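Local coordinates for putative uncharacterized protein (Ustilago maydis, PDB 4GNX) that probably serves as the smallest subunit of replication protein A, the three-chain complex that binds single-stranded DNA, at residues D41-S53 against A70-F82. Numbering follows the deposited sequence.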
ATOM      1  N   ASP A  41       3.170 -20.773 -10.504  1.00 52.63           N
ATOM      2  CA  ASP A  41       3.073 -22.042  -9.822  1.00 55.81           C
ATOM      3  C   ASP A  41       4.423 -22.726  -9.638  1.00 57.64           C
ATOM      4  O   ASP A  41       4.568 -23.598  -8.783  1.00 61.78           O
ATOM      5  CB  ASP A  41       2.221 -22.939 -10.714  1.00 60.28           C
ATOM      6  CG  ASP A  41       1.400 -23.923  -9.935  1.00 68.14           C
ATOM      7  OD1 ASP A  41       1.316 -25.087 -10.366  1.00 78.71           O
ATOM      8  OD2 ASP A  41       0.835 -23.546  -8.893  1.00 69.61           O
ATOM      9  N   LEU A  42       5.394 -22.330 -10.460  1.00 55.80           N
ATOM     10  CA  LEU A  42       6.679 -23.028 -10.656  1.00 58.03           C
ATOM     11  C   LEU A  42       6.581 -24.281 -11.495  1.00 57.96           C
ATOM     12  O   LEU A  42       7.585 -24.942 -11.742  1.00 60.44           O
ATOM     13  CB  LEU A  42       7.402 -23.330  -9.353  1.00 62.59           C
ATOM     14  CG  LEU A  42       8.114 -22.131  -8.734  1.00 64.77           C
ATOM     15  CD1 LEU A  42       9.055 -22.609  -7.640  1.00 70.27           C
ATOM     16  CD2 LEU A  42       8.858 -21.309  -9.780  1.00 63.95           C
ATOM     17  N   GLY A  43       5.375 -24.591 -11.953  1.00 55.23           N
ATOM     18  CA  GLY A  43       5.163 -25.729 -12.837  1.00 54.95           C
ATOM     19  C   GLY A  43       5.182 -25.375 -14.308  1.00 51.50           C
ATOM     20  O   GLY A  43       4.847 -24.275 -14.688  1.00 47.77           O
ATOM     21  N   ASN A  44       5.581 -26.331 -15.137  1.00 54.92           N
ATOM     22  CA  ASN A  44       5.722 -26.105 -16.569  1.00 53.68           C
ATOM     23  C   ASN A  44       4.486 -26.587 -17.301  1.00 52.28           C
ATOM     24  O   ASN A  44       3.752 -27.416 -16.771  1.00 52.83           O
ATOM     25  CB  ASN A  44       6.995 -26.773 -17.089  1.00 57.33           C
ATOM     26  CG  ASN A  44       8.270 -26.026 -16.687  1.00 59.76           C
ATOM     27  OD1 ASN A  44       9.365 -26.517 -16.898  1.00 63.63           O
ATOM     28  ND2 ASN A  44       8.128 -24.835 -16.117  1.00 59.58           N
ATOM     29  N   VAL A  45       4.237 -26.032 -18.490  1.00 51.36           N
ATOM     30  CA  VAL A  45       2.987 -26.240 -19.238  1.00 50.97           C
ATOM     31  C   VAL A  45       3.300 -26.254 -20.732  1.00 53.22           C
ATOM     32  O   VAL A  45       4.018 -25.371 -21.229  1.00 53.57           O
ATOM     33  CB  VAL A  45       1.944 -25.120 -18.971  1.00 47.54           C
ATOM     34  CG1 VAL A  45       0.699 -25.316 -19.819  1.00 48.21           C
ATOM     35  CG2 VAL A  45       1.526 -25.101 -17.522  1.00 47.08           C
ATOM     36  N   GLU A  46       2.746 -27.241 -21.443  1.00 54.37           N
ATOM     37  CA  GLU A  46       2.981 -27.398 -22.877  1.00 55.18           C
ATOM     38  C   GLU A  46       1.869 -26.669 -23.627  1.00 53.28           C
ATOM     39  O   GLU A  46       0.694 -26.977 -23.435  1.00 55.76           O
ATOM     40  CB  GLU A  46       2.961 -28.879 -23.219  1.00 59.20           C
ATOM     41  CG  GLU A  46       4.216 -29.420 -23.885  1.00 63.57           C
ATOM     42  CD  GLU A  46       4.203 -30.946 -24.001  1.00 68.38           C
ATOM     43  OE1 GLU A  46       3.119 -31.530 -24.232  1.00 69.07           O
ATOM     44  OE2 GLU A  46       5.277 -31.576 -23.864  1.00 72.25           O
ATOM     45  N   ILE A  47       2.220 -25.690 -24.460  1.00 50.11           N
ATOM     46  CA  ILE A  47       1.204 -24.941 -25.218  1.00 46.37           C
ATOM     47  C   ILE A  47       1.342 -25.157 -26.729  1.00 45.89           C
ATOM     48  O   ILE A  47       2.425 -25.021 -27.290  1.00 46.63           O
ATOM     49  CB  ILE A  47       1.263 -23.424 -24.936  1.00 45.26           C
ATOM     50  CG1 ILE A  47       1.589 -23.142 -23.461  1.00 44.49           C
ATOM     51  CG2 ILE A  47      -0.031 -22.748 -25.389  1.00 44.15           C
ATOM     52  CD1 ILE A  47       0.510 -22.394 -22.706  1.00 42.13           C
ATOM     53  N   ALA A  48       0.237 -25.506 -27.376  1.00 45.32           N
ATOM     54  CA  ALA A  48       0.212 -25.700 -28.815  1.00 46.76           C
ATOM     55  C   ALA A  48      -0.132 -24.362 -29.425  1.00 46.91           C
ATOM     56  O   ALA A  48      -1.204 -23.801 -29.178  1.00 46.68           O
ATOM     57  CB  ALA A  48      -0.798 -26.765 -29.214  1.00 46.95           C
ATOM     58  N   MET A  49       0.797 -23.855 -30.221  1.00 48.62           N
ATOM     59  CA  MET A  49       0.751 -22.501 -30.720  1.00 48.85           C
ATOM     60  C   MET A  49       0.132 -22.396 -32.121  1.00 51.12           C
ATOM     61  O   MET A  49       0.300 -23.288 -32.962  1.00 53.23           O
ATOM     62  CB  MET A  49       2.179 -21.950 -30.708  1.00 50.66           C
ATOM     63  CG  MET A  49       2.313 -20.474 -30.355  1.00 52.06           C
ATOM     64  SD  MET A  49       1.542 -19.943 -28.808  1.00 49.62           S
ATOM     65  CE  MET A  49       2.116 -21.247 -27.718  1.00 47.01           C
ATOM     66  N   THR A  50      -0.594 -21.299 -32.341  1.00 50.97           N
ATOM     67  CA  THR A  50      -1.075 -20.876 -33.660  1.00 53.99           C
ATOM     68  C   THR A  50       0.097 -20.720 -34.646  1.00 57.78           C
ATOM     69  O   THR A  50       1.193 -20.312 -34.254  1.00 57.37           O
ATOM     70  CB  THR A  50      -1.877 -19.549 -33.528  1.00 53.10           C
ATOM     71  OG1 THR A  50      -3.153 -19.832 -32.966  1.00 50.93           O
ATOM     72  CG2 THR A  50      -2.125 -18.866 -34.855  1.00 57.81           C
ATOM     73  N   PRO A  51      -0.125 -21.066 -35.924  1.00 62.28           N
ATOM     74  CA  PRO A  51       0.854 -20.855 -36.991  1.00 68.36           C
ATOM     75  C   PRO A  51       1.573 -19.499 -36.949  1.00 71.79           C
ATOM     76  O   PRO A  51       2.803 -19.446 -37.016  1.00 72.61           O
ATOM     77  CB  PRO A  51       0.009 -20.976 -38.257  1.00 70.48           C
ATOM     78  CG  PRO A  51      -1.070 -21.929 -37.876  1.00 68.15           C
ATOM     79  CD  PRO A  51      -1.250 -21.892 -36.389  1.00 63.31           C
ATOM     80  N   ASP A  52       0.821 -18.413 -36.848  1.00 76.13           N
ATOM     81  CA  ASP A  52       1.450 -17.105 -36.694  1.00 82.58           C
ATOM     82  C   ASP A  52       1.636 -16.743 -35.222  1.00 82.83           C
ATOM     83  O   ASP A  52       0.679 -16.368 -34.526  1.00 80.96           O
ATOM     84  CB  ASP A  52       0.699 -16.005 -37.460  1.00 87.29           C
ATOM     85  CG  ASP A  52      -0.813 -16.168 -37.411  1.00 86.62           C
ATOM     86  OD1 ASP A  52      -1.405 -16.171 -36.306  1.00 80.62           O
ATOM     87  OD2 ASP A  52      -1.404 -16.273 -38.505  1.00 91.78           O
ATOM     88  N   SER A  53       2.874 -16.893 -34.751  1.00 84.99           N
ATOM     89  CA  SER A  53       3.268 -16.477 -33.405  1.00 83.23           C
ATOM     90  C   SER A  53       4.783 -16.295 -33.354  1.00 89.38           C
ATOM     91  O   SER A  53       5.526 -17.207 -33.714  1.00 90.24           O
ATOM     92  CB  SER A  53       2.800 -17.493 -32.367  1.00 76.62           C
ATOM     93  OG  SER A  53       1.383 -17.589 -32.367  1.00 73.95           O
ATOM     94  N   ALA A  70      -5.827 -34.496 -21.746  1.00100.32           N
ATOM     95  CA  ALA A  70      -4.829 -35.550 -21.507  1.00102.42           C
ATOM     96  C   ALA A  70      -4.176 -35.291 -20.130  1.00101.03           C
ATOM     97  O   ALA A  70      -4.063 -36.206 -19.302  1.00103.71           O
ATOM     98  CB  ALA A  70      -3.793 -35.601 -22.627  1.00 99.70           C
ATOM     99  N   GLY A  71      -3.786 -34.032 -19.895  1.00 93.80           N
ATOM    100  CA  GLY A  71      -3.267 -33.568 -18.602  1.00 90.08           C
ATOM    101  C   GLY A  71      -3.152 -32.046 -18.513  1.00 83.17           C
ATOM    102  O   GLY A  71      -4.089 -31.348 -18.082  1.00 74.59           O
ATOM    103  N   SER A  72      -1.991 -31.541 -18.933  1.00 81.68           N
ATOM    104  CA  SER A  72      -1.680 -30.109 -18.898  1.00 75.02           C
ATOM    105  C   SER A  72      -1.103 -29.603 -20.241  1.00 72.60           C
ATOM    106  O   SER A  72       0.018 -29.065 -20.308  1.00 71.64           O
ATOM    107  CB  SER A  72      -0.743 -29.805 -17.720  1.00 73.78           C
ATOM    108  OG  SER A  72       0.524 -30.397 -17.902  1.00 77.46           O
ATOM    109  N   SER A  73      -1.885 -29.813 -21.301  1.00 70.52           N
ATOM    110  CA  SER A  73      -1.553 -29.381 -22.658  1.00 66.30           C
ATOM    111  C   SER A  73      -2.587 -28.319 -22.972  1.00 60.80           C
ATOM    112  O   SER A  73      -3.432 -28.016 -22.128  1.00 58.15           O
ATOM    113  CB  SER A  73      -1.624 -30.558 -23.656  1.00 71.88           C
ATOM    114  OG  SER A  73      -0.726 -30.426 -24.763  1.00 72.08           O
ATOM    115  N   PHE A  74      -2.551 -27.768 -24.183  1.00 59.60           N
ATOM    116  CA  PHE A  74      -3.162 -26.469 -24.383  1.00 53.32           C
ATOM    117  C   PHE A  74      -3.281 -25.929 -25.793  1.00 49.93           C
ATOM    118  O   PHE A  74      -2.261 -25.717 -26.434  1.00 50.21           O
ATOM    119  CB  PHE A  74      -2.240 -25.533 -23.715  1.00 54.77           C
ATOM    120  CG  PHE A  74      -2.901 -24.688 -22.758  1.00 56.39           C
ATOM    121  CD1 PHE A  74      -2.797 -24.973 -21.413  1.00 56.20           C
ATOM    122  CD2 PHE A  74      -3.646 -23.616 -23.197  1.00 58.88           C
ATOM    123  CE1 PHE A  74      -3.414 -24.176 -20.489  1.00 58.18           C
ATOM    124  CE2 PHE A  74      -4.277 -22.810 -22.284  1.00 62.31           C
ATOM    125  CZ  PHE A  74      -4.154 -23.087 -20.924  1.00 61.70           C
ATOM    126  N   GLN A  75      -4.495 -25.635 -26.254  1.00 46.37           N
ATOM    127  CA  GLN A  75      -4.659 -25.105 -27.606  1.00 45.68           C
ATOM    128  C   GLN A  75      -4.756 -23.586 -27.513  1.00 42.33           C
ATOM    129  O   GLN A  75      -5.796 -23.072 -27.128  1.00 41.05           O
ATOM    130  CB  GLN A  75      -5.864 -25.750 -28.350  1.00 48.21           C
ATOM    131  CG  GLN A  75      -6.025 -25.390 -29.839  1.00 51.57           C
ATOM    132  CD  GLN A  75      -6.677 -26.483 -30.725  1.00 57.37           C
ATOM    133  OE1 GLN A  75      -7.368 -27.393 -30.237  1.00 60.01           O
ATOM    134  NE2 GLN A  75      -6.455 -26.387 -32.051  1.00 58.80           N
ATOM    135  N   ALA A  76      -3.669 -22.884 -27.856  1.00 40.55           N
ATOM    136  CA  ALA A  76      -3.652 -21.419 -27.824  1.00 39.52           C
ATOM    137  C   ALA A  76      -4.687 -20.819 -28.759  1.00 40.24           C
ATOM    138  O   ALA A  76      -4.745 -21.181 -29.922  1.00 42.11           O
ATOM    139  CB  ALA A  76      -2.259 -20.871 -28.152  1.00 40.87           C
ATOM    140  N   ASN A  77      -5.500 -19.905 -28.229  1.00 39.54           N
ATOM    141  CA  ASN A  77      -6.410 -19.097 -29.032  1.00 41.57           C
ATOM    142  C   ASN A  77      -5.692 -17.782 -29.355  1.00 43.38           C
ATOM    143  O   ASN A  77      -5.443 -17.472 -30.521  1.00 44.69           O
ATOM    144  CB  ASN A  77      -7.764 -18.880 -28.315  1.00 40.31           C
ATOM    145  CG  ASN A  77      -8.644 -20.161 -28.249  1.00 41.66           C
ATOM    146  OD1 ASN A  77      -8.599 -21.033 -29.135  1.00 43.56           O
ATOM    147  ND2 ASN A  77      -9.475 -20.258 -27.207  1.00 39.96           N
ATOM    148  N   GLN A  78      -5.316 -17.038 -28.312  1.00 44.84           N
ATOM    149  CA  GLN A  78      -4.617 -15.755 -28.460  1.00 48.51           C
ATOM    150  C   GLN A  78      -3.398 -15.674 -27.581  1.00 45.23           C
ATOM    151  O   GLN A  78      -3.232 -16.456 -26.667  1.00 44.01           O
ATOM    152  CB  GLN A  78      -5.530 -14.561 -28.175  1.00 54.32           C
ATOM    153  CG  GLN A  78      -6.286 -14.057 -29.399  1.00 66.36           C
ATOM    154  CD  GLN A  78      -5.408 -13.380 -30.477  1.00 80.36           C
ATOM    155  OE1 GLN A  78      -5.843 -12.414 -31.136  1.00 89.38           O
ATOM    156  NE2 GLN A  78      -4.180 -13.895 -30.681  1.00 82.54           N
ATOM    157  N   ILE A  79      -2.522 -14.728 -27.865  1.00 46.20           N
ATOM    158  CA  ILE A  79      -1.286 -14.622 -27.102  1.00 44.20           C
ATOM    159  C   ILE A  79      -0.829 -13.150 -26.956  1.00 44.45           C
ATOM    160  O   ILE A  79      -0.837 -12.387 -27.930  1.00 46.41           O
ATOM    161  CB  ILE A  79      -0.154 -15.510 -27.708  1.00 45.27           C
ATOM    162  CG1 ILE A  79      -0.554 -17.007 -27.828  1.00 45.18           C
ATOM    163  CG2 ILE A  79       1.108 -15.377 -26.879  1.00 43.41           C
ATOM    164  CD1 ILE A  79      -1.037 -17.481 -29.204  1.00 47.54           C
ATOM    165  N   ARG A  80      -0.422 -12.790 -25.734  1.00 42.22           N
ATOM    166  CA  ARG A  80       0.019 -11.446 -25.352  1.00 43.40           C
ATOM    167  C   ARG A  80       1.500 -11.364 -24.893  1.00 43.81           C
ATOM    168  O   ARG A  80       1.915 -12.113 -24.023  1.00 42.77           O
ATOM    169  CB  ARG A  80      -0.872 -10.968 -24.209  1.00 42.53           C
ATOM    170  CG  ARG A  80      -1.506  -9.605 -24.409  1.00 46.55           C
ATOM    171  CD  ARG A  80      -0.520  -8.534 -24.902  1.00 52.45           C
ATOM    172  NE  ARG A  80      -0.013  -8.784 -26.270  1.00 56.40           N
ATOM    173  CZ  ARG A  80       0.422  -7.860 -27.136  1.00 60.24           C
ATOM    174  NH1 ARG A  80       0.420  -6.559 -26.840  1.00 61.99           N
ATOM    175  NH2 ARG A  80       0.848  -8.257 -28.328  1.00 63.34           N
ATOM    176  N   GLU A  81       2.283 -10.438 -25.436  1.00 47.06           N
ATOM    177  CA  GLU A  81       3.682 -10.251 -25.020  1.00 50.33           C
ATOM    178  C   GLU A  81       3.834  -9.418 -23.727  1.00 50.21           C
ATOM    179  O   GLU A  81       2.881  -8.761 -23.324  1.00 48.16           O
ATOM    180  CB  GLU A  81       4.436  -9.570 -26.159  1.00 56.75           C
ATOM    181  CG  GLU A  81       5.871 -10.033 -26.336  1.00 60.42           C
ATOM    182  CD  GLU A  81       6.737  -9.601 -25.178  1.00 63.23           C
ATOM    183  OE1 GLU A  81       6.981  -8.379 -25.043  1.00 67.90           O
ATOM    184  OE2 GLU A  81       7.145 -10.482 -24.386  1.00 61.73           O
ATOM    185  N   PHE A  82       5.014  -9.451 -23.080  1.00 52.55           N
ATOM    186  CA  PHE A  82       5.387  -8.484 -21.990  1.00 54.75           C
ATOM    187  C   PHE A  82       6.841  -8.000 -21.937  1.00 62.09           C
ATOM    188  O   PHE A  82       7.230  -7.126 -22.692  1.00 68.78           O
ATOM    189  CB  PHE A  82       5.088  -9.035 -20.622  1.00 48.63           C
ATOM    190  CG  PHE A  82       3.854  -9.827 -20.561  1.00 44.60           C
ATOM    191  CD1 PHE A  82       3.858 -11.059 -19.992  1.00 41.97           C
ATOM    192  CD2 PHE A  82       2.677  -9.322 -21.046  1.00 45.42           C
ATOM    193  CE1 PHE A  82       2.709 -11.796 -19.899  1.00 39.39           C
ATOM    194  CE2 PHE A  82       1.514 -10.049 -20.974  1.00 43.34           C
ATOM    195  CZ  PHE A  82       1.535 -11.296 -20.399  1.00 40.09           C
TER
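The OB-fold barrel is closed here, where strand 44-48 runs parallel to residues 73-76, the first part of strand 73-81, with the short axes at 33°. The pairing is brief, centred on a single bridge between Ala48 and Gln75. Ala48 N gives a hydrogen bond to Phe74 O at 2.7 Å, and Ala76 N gives one to Ala48 O at 2.9 Å. Farther back, Glu46 N to Ser72 O is weak at 3.5 Å.

Inside the barrel, the Ile47 and Phe74 side chains run alongside each other. Chi1 of -37° sets Ile47 CG1 beside the backbone N, and the turn about chi2 then lays CD1 over one face of the Phe74 ring, 4.1 Å above the plane and toward its rim. Val45 CG1 meets Phe74 CD1 obliquely at 3.9 Å. Val21 and Ile23 of strand 20-31 also touch Phe74. Beyond the bridge, the bent chain of Met49 brings SD to Ile79 CD1 at 3.6 Å and also against Ala76 CB. Asn77 and Gln78 form a classic beta bulge opposite Thr64 of strand 60-68, and the chain turns a corner at Asn77. Two firm backbone bonds thus fix the register at Ala48, while apolar packing carries the join to either side of it.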